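Local coordinates for protein lactate dehydrogenase, adjacent gene encodes predicted malate dehydrogenase (Cryptosporidium parvum, PDB 4ND2) that probably catalyses the interconversion of (S)-lactate and pyruvate with NAD(+)/NADH as cofactor, at residues P83-D88 with I218-V223; M181-S186 with C214-A219. All coordinates share one frame; numbering follows the deposited sequence.

Both contacts end on the helix 206-227, and their centres lie about 16 Å apart. Along the chain the order is 83-88, 181-186, 214-219 and 218-223, so the helix segments overlap at I218 and A219. Contact 1 joins the two domains: its first segment is a loop of the NAD-binding domain, between strand 75-78 and helix 94-111. Contact 2 stays within the C-terminal domain and packs the middle of the helix, just ahead of the part used by contact 1, on strand 182-183. A probable hydrogen bond between H215 NE2 and E222 OE2 ties the two helix segments together. The helix thus links the C-terminal domain interior to the loop beside the pyruvate site.

Contact 1: P83-D88 with I218-V223; sequences PGRPKD and IAWKEV. With PYR (pyruvic acid), chain D.
W220 reaches from helix 206-227 to the loop 83-88 and lines the pyruvate site on the way. Its CB lies 3.3 Å from C of the pyruvic acid. With chi1 at 81° the indole leaves the helix flanked by its own N and C, and extends toward the loop. There its six-membered ring meets P86, with W220 CH2 3.8 Å from P86 CB. P86 O and D88 O abut the rim of the indole, roughly level with it; D88 O is 3.5 Å from W220 CZ2. R85 grips P86 O with NE at 2.9 Å and NH2 at 3.1 Å. NH2 lies in the carbonyl plane and NE above it. R85 NH2 also nears W220 CZ3 obliquely, and R85 NH1 makes a salt bridge to D225, further along the helix. In the lactate dehydrogenase family this loop closes over bound substrate. Here pyruvate is also held by R90, which forms a cation-pi pair with W220. A water gives a 2.9 Å hydrogen bond to D88 O and accepts a weak one from W220 NE1. At K221, chi1 of -61° turns CG away from its own carbonyl carbon, 3.3 Å above the W220 indole plane, toward the rim. The extended chain then runs to the loop, where K221 NZ makes a weak 3.2 Å hydrogen bond to D88 O. E222 and V223 pack on L46 and G43 of a second subunit.

Contact 2: M181-S186 with C214-A219; sequences MVPATS and CHTRIA. Unlike the reference sequence in segment 181-186: A184 (reference Val).
M181 meets R217 and T216 through a chain with one bend, at chi3 (70°), which turns CE toward the helix backbone. Nearer its root, chi1 of 72° tucks CG over the residue's own main chain, flanked by N and C. In T216, chi1 of -58° puts OG1 beside the backbone N, which leaves the methyl CG2 opposite that N and facing the ring of P183. The M181 and R217 side chains pass each other, heading opposite ways. M181 CG and R217 CG touch at 3.7 Å. M181 SD lies against the helix backbone, 4.0 Å from T216 O and 4.0 Å from R217 CA. M181 CE is 4.2 Å from R217 O. Beside this pair, P183 and T216 lie alongside each other, again running opposite ways, with P183 CG 4.0 Å from T216 CG2. No hydrogen bond joins the two segments; van der Waals contact joins them, much of it between aliphatic carbons. The polar ends turn elsewhere. T216 OG1 bonds to I212 O, one turn earlier in the same helix, and R217 NH2 bonds to D179 O, just before M181. F154 of helix 147-162 and V173 of strand 169-174 cover both P183 and T216, which places the contact in a buried core. The M181 side chain also comes within about 4 Å of those of H177, the predicted proton acceptor, and R90, which binds the substrate. Helix 206-227 is thereby packed on strand 182-183 of an antiparallel sheet, part of the alpha/beta C-terminal domain of the lactate/malate dehydrogenase family.

Contact 1: P83-D88 with I218-V223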
loop_
_atom_site.group_PDB
_atom_site.type_symbol
_atom_site.label_atom_id
_atom_site.label_comp_id
_atom_site.label_asym_id
_atom_site.label_seq_id
_atom_site.Cartn_x
_atom_site.Cartn_y
_atom_site.Cartn_z
ATOM N N PRO A 83 -8.044 34.579 -5.132
ATOM C CA PRO A 83 -8.627 33.813 -6.236
ATOM C C PRO A 83 -8.034 34.143 -7.606
ATOM O O PRO A 83 -7.464 35.215 -7.794
ATOM C CB PRO A 83 -10.111 34.196 -6.186
ATOM C CG PRO A 83 -10.141 35.534 -5.543
ATOM C CD PRO A 83 -8.992 35.564 -4.576
ATOM N N GLY A 84 -8.169 33.209 -8.544
ATOM C CA GLY A 84 -7.753 33.423 -9.928
ATOM C C GLY A 84 -6.331 32.966 -10.191
ATOM O O GLY A 84 -5.426 33.244 -9.405
ATOM N N ARG A 85 -6.137 32.261 -11.305
ATOM C CA ARG A 85 -4.807 31.812 -11.716
ATOM C C ARG A 85 -3.957 32.994 -12.183
ATOM O O ARG A 85 -4.497 34.015 -12.615
ATOM C CB ARG A 85 -4.896 30.772 -12.841
ATOM C CG ARG A 85 -5.647 31.227 -14.089
ATOM C CD ARG A 85 -5.240 30.434 -15.323
ATOM N NE ARG A 85 -3.896 30.793 -15.782
ATOM C CZ ARG A 85 -3.354 30.416 -16.939
ATOM N NH1 ARG A 85 -4.026 29.651 -17.796
ATOM N NH2 ARG A 85 -2.121 30.808 -17.245
ATOM N N PRO A 86 -2.635 32.862 -12.104
ATOM C CA PRO A 86 -1.757 33.845 -12.729
ATOM C C PRO A 86 -1.877 33.786 -14.247
ATOM O O PRO A 86 -1.995 32.697 -14.811
ATOM C CB PRO A 86 -0.360 33.408 -12.287
ATOM C CG PRO A 86 -0.570 32.686 -11.008
ATOM C CD PRO A 86 -1.918 32.037 -11.113
ATOM N N LYS A 87 -1.866 34.947 -14.896
ATOM C CA LYS A 87 -1.929 35.013 -16.354
ATOM C C LYS A 87 -0.593 34.581 -16.959
ATOM O O LYS A 87 -0.528 33.591 -17.688
ATOM C CB LYS A 87 -2.292 36.433 -16.811
ATOM C CG LYS A 87 -2.481 36.583 -18.314
ATOM C CD LYS A 87 -2.666 38.039 -18.713
ATOM C CE LYS A 87 -2.612 38.210 -20.223
ATOM N NZ LYS A 87 -2.659 39.644 -20.619
ATOM N N ASP A 88 0.465 35.323 -16.635
ATOM C CA ASP A 88 1.786 35.115 -17.238
ATOM C C ASP A 88 2.871 34.698 -16.242
ATOM O O ASP A 88 3.787 33.966 -16.610
ATOM C CB ASP A 88 2.237 36.391 -17.958
ATOM C CG ASP A 88 1.284 36.808 -19.066
ATOM O OD1 ASP A 88 0.805 35.928 -19.813
ATOM O OD2 ASP A 88 1.019 38.022 -19.195
ATOM N N ILE A 218 8.102 25.500 -18.602
ATOM C CA ILE A 218 6.775 26.030 -18.959
ATOM C C ILE A 218 5.611 25.096 -18.605
ATOM O O ILE A 218 4.461 25.391 -18.933
ATOM C CB ILE A 218 6.693 26.407 -20.460
ATOM C CG1 ILE A 218 6.886 25.183 -21.374
ATOM C CG2 ILE A 218 7.720 27.482 -20.783
ATOM C CD1 ILE A 218 5.616 24.452 -21.754
ATOM N N ALA A 219 5.907 23.989 -17.926
ATOM C CA ALA A 219 4.903 22.961 -17.630
ATOM C C ALA A 219 3.654 23.508 -16.927
ATOM O O ALA A 219 2.546 23.052 -17.197
ATOM C CB ALA A 219 5.522 21.844 -16.799
ATOM N N TRP A 220 3.831 24.483 -16.037
ATOM C CA TRP A 220 2.699 25.035 -15.284
ATOM C C TRP A 220 1.641 25.662 -16.201
ATOM O O TRP A 220 0.442 25.516 -15.953
ATOM C CB TRP A 220 3.172 26.032 -14.214
ATOM C CG TRP A 220 3.477 27.422 -14.699
ATOM C CD1 TRP A 220 4.631 27.855 -15.286
ATOM C CD2 TRP A 220 2.618 28.565 -14.609
ATOM N NE1 TRP A 220 4.541 29.196 -15.574
ATOM C CE2 TRP A 220 3.316 29.657 -15.169
ATOM C CE3 TRP A 220 1.325 28.772 -14.113
ATOM C CZ2 TRP A 220 2.763 30.937 -15.251
ATOM C CZ3 TRP A 220 0.773 30.050 -14.195
ATOM C CH2 TRP A 220 1.495 31.114 -14.760
ATOM N N LYS A 221 2.088 26.328 -17.266
ATOM C CA LYS A 221 1.184 26.964 -18.227
ATOM C C LYS A 221 0.476 25.940 -19.105
ATOM O O LYS A 221 -0.692 26.121 -19.447
ATOM C CB LYS A 221 1.941 27.956 -19.116
ATOM C CG LYS A 221 2.593 29.089 -18.350
ATOM C CD LYS A 221 3.117 30.182 -19.270
ATOM C CE LYS A 221 3.700 31.331 -18.462
ATOM N NZ LYS A 221 4.385 32.344 -19.311
ATOM N N GLU A 222 1.181 24.872 -19.470
ATOM C CA GLU A 222 0.592 23.802 -20.273
ATOM C C GLU A 222 -0.616 23.185 -19.565
ATOM O O GLU A 222 -1.653 22.955 -20.182
ATOM C CB GLU A 222 1.619 22.709 -20.574
ATOM C CG GLU A 222 1.142 21.715 -21.626
ATOM C CD GLU A 222 2.028 20.491 -21.756
ATOM O OE1 GLU A 222 1.844 19.745 -22.737
ATOM O OE2 GLU A 222 2.898 20.259 -20.890
ATOM N N VAL A 223 -0.467 22.914 -18.274
ATOM C CA VAL A 223 -1.566 22.381 -17.472
ATOM C C VAL A 223 -2.650 23.451 -17.301
ATOM O O VAL A 223 -3.825 23.195 -17.564
ATOM C CB VAL A 223 -1.074 21.893 -16.091
ATOM C CG1 VAL A 223 -2.245 21.447 -15.222
ATOM C CG2 VAL A 223 -0.066 20.761 -16.257
HETATM C C PYR D . 3.033 25.020 -11.051
HETATM O O PYR D . 2.206 24.220 -11.547
HETATM O OXT PYR D . 4.264 24.833 -11.174
HETATM C CA PYR D . 2.562 26.205 -10.330
HETATM O O3 PYR D . 3.345 26.852 -9.652
HETATM C CB PYR D . 1.122 26.610 -10.437
HETATM O O HOH W 1 6.004 32.193 -15.831
#

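Contact 2: M181-S186 with C214-A219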
loop_
_atom_site.group_PDB
_atom_site.type_symbol
_atom_site.label_atom_id
_atom_site.label_comp_id
_atom_site.label_asym_id
_atom_site.label_seq_id
_atom_site.Cartn_x
_atom_site.Cartn_y
_atom_site.Cartn_z
ATOM N N MET A 181 14.043 28.689 -13.189
ATOM C CA MET A 181 14.363 27.384 -12.595
ATOM C C MET A 181 15.398 26.661 -13.454
ATOM O O MET A 181 15.428 26.833 -14.676
ATOM C CB MET A 181 13.105 26.516 -12.420
ATOM C CG MET A 181 12.508 25.957 -13.707
ATOM S SD MET A 181 11.085 24.878 -13.413
ATOM C CE MET A 181 9.859 26.062 -12.854
ATOM N N VAL A 182 16.239 25.856 -12.810
ATOM C CA VAL A 182 17.358 25.205 -13.485
ATOM C C VAL A 182 17.242 23.681 -13.422
ATOM O O VAL A 182 17.633 23.075 -12.425
ATOM C CB VAL A 182 18.706 25.644 -12.868
ATOM C CG1 VAL A 182 19.873 24.997 -13.607
ATOM C CG2 VAL A 182 18.831 27.161 -12.888
ATOM N N PRO A 183 16.690 23.059 -14.481
ATOM C CA PRO A 183 16.782 21.604 -14.588
ATOM C C PRO A 183 18.219 21.206 -14.920
ATOM O O PRO A 183 18.698 21.485 -16.019
ATOM C CB PRO A 183 15.818 21.264 -15.735
ATOM C CG PRO A 183 14.954 22.469 -15.897
ATOM C CD PRO A 183 15.828 23.624 -15.532
ATOM N N ALA A 184 18.898 20.587 -13.960
ATOM C CA ALA A 184 20.329 20.303 -14.076
ATOM C C ALA A 184 20.582 19.060 -14.924
ATOM O O ALA A 184 20.656 17.948 -14.405
ATOM C CB ALA A 184 20.943 20.144 -12.694
ATOM N N THR A 185 20.731 19.254 -16.231
ATOM C CA THR A 185 20.929 18.135 -17.152
ATOM C C THR A 185 22.213 17.348 -16.873
ATOM O O THR A 185 22.275 16.159 -17.171
ATOM C CB THR A 185 20.962 18.592 -18.626
ATOM O OG1 THR A 185 21.987 19.573 -18.803
ATOM C CG2 THR A 185 19.618 19.170 -19.051
ATOM N N SER A 186 23.222 18.002 -16.299
ATOM C CA SER A 186 24.531 17.371 -16.095
ATOM C C SER A 186 24.495 16.178 -15.135
ATOM O O SER A 186 25.281 15.241 -15.284
ATOM C CB SER A 186 25.557 18.396 -15.602
ATOM O OG SER A 186 25.290 18.794 -14.268
ATOM N N CYS A 214 13.050 23.016 -21.547
ATOM C CA CYS A 214 12.047 24.043 -21.824
ATOM C C CYS A 214 10.659 23.607 -21.348
ATOM O O CYS A 214 9.940 24.386 -20.724
ATOM C CB CYS A 214 12.009 24.353 -23.323
ATOM S SG CYS A 214 10.752 25.553 -23.819
ATOM N N HIS A 215 10.304 22.361 -21.646
ATOM C CA HIS A 215 9.011 21.789 -21.264
ATOM C C HIS A 215 8.827 21.809 -19.744
ATOM O O HIS A 215 7.751 22.148 -19.245
ATOM C CB HIS A 215 8.901 20.360 -21.803
ATOM C CG HIS A 215 7.514 19.797 -21.782
ATOM N ND1 HIS A 215 7.251 18.477 -22.069
ATOM C CD2 HIS A 215 6.317 20.368 -21.505
ATOM C CE1 HIS A 215 5.952 18.258 -21.981
ATOM N NE2 HIS A 215 5.362 19.389 -21.637
ATOM N N THR A 216 9.888 21.455 -19.022
ATOM C CA THR A 216 9.898 21.521 -17.561
ATOM C C THR A 216 9.619 22.941 -17.070
ATOM O O THR A 216 8.813 23.142 -16.161
ATOM C CB THR A 216 11.249 21.037 -16.994
ATOM O OG1 THR A 216 11.498 19.700 -17.441
ATOM C CG2 THR A 216 11.254 21.065 -15.471
ATOM N N ARG A 217 10.279 23.921 -17.682
ATOM C CA ARG A 217 10.142 25.317 -17.263
ATOM C C ARG A 217 8.739 25.884 -17.496
ATOM O O ARG A 217 8.243 26.648 -16.674
ATOM C CB ARG A 217 11.195 26.196 -17.948
ATOM C CG ARG A 217 12.609 25.927 -17.451
ATOM C CD ARG A 217 13.668 26.588 -18.322
ATOM N NE ARG A 217 13.835 28.007 -18.025
ATOM C CZ ARG A 217 14.679 28.818 -18.664
ATOM N NH1 ARG A 217 15.445 28.356 -19.650
ATOM N NH2 ARG A 217 14.760 30.100 -18.319
ATOM N N ILE A 218 8.102 25.500 -18.602
ATOM C CA ILE A 218 6.775 26.030 -18.959
ATOM C C ILE A 218 5.611 25.096 -18.605
ATOM O O ILE A 218 4.461 25.391 -18.933
ATOM C CB ILE A 218 6.693 26.407 -20.460
ATOM C CG1 ILE A 218 6.886 25.183 -21.374
ATOM C CG2 ILE A 218 7.720 27.482 -20.783
ATOM C CD1 ILE A 218 5.616 24.452 -21.754
ATOM N N ALA A 219 5.907 23.989 -17.926
ATOM C CA ALA A 219 4.903 22.961 -17.630
ATOM C C ALA A 219 3.654 23.508 -16.927
ATOM O O ALA A 219 2.546 23.052 -17.197
ATOM C CB ALA A 219 5.522 21.844 -16.799
#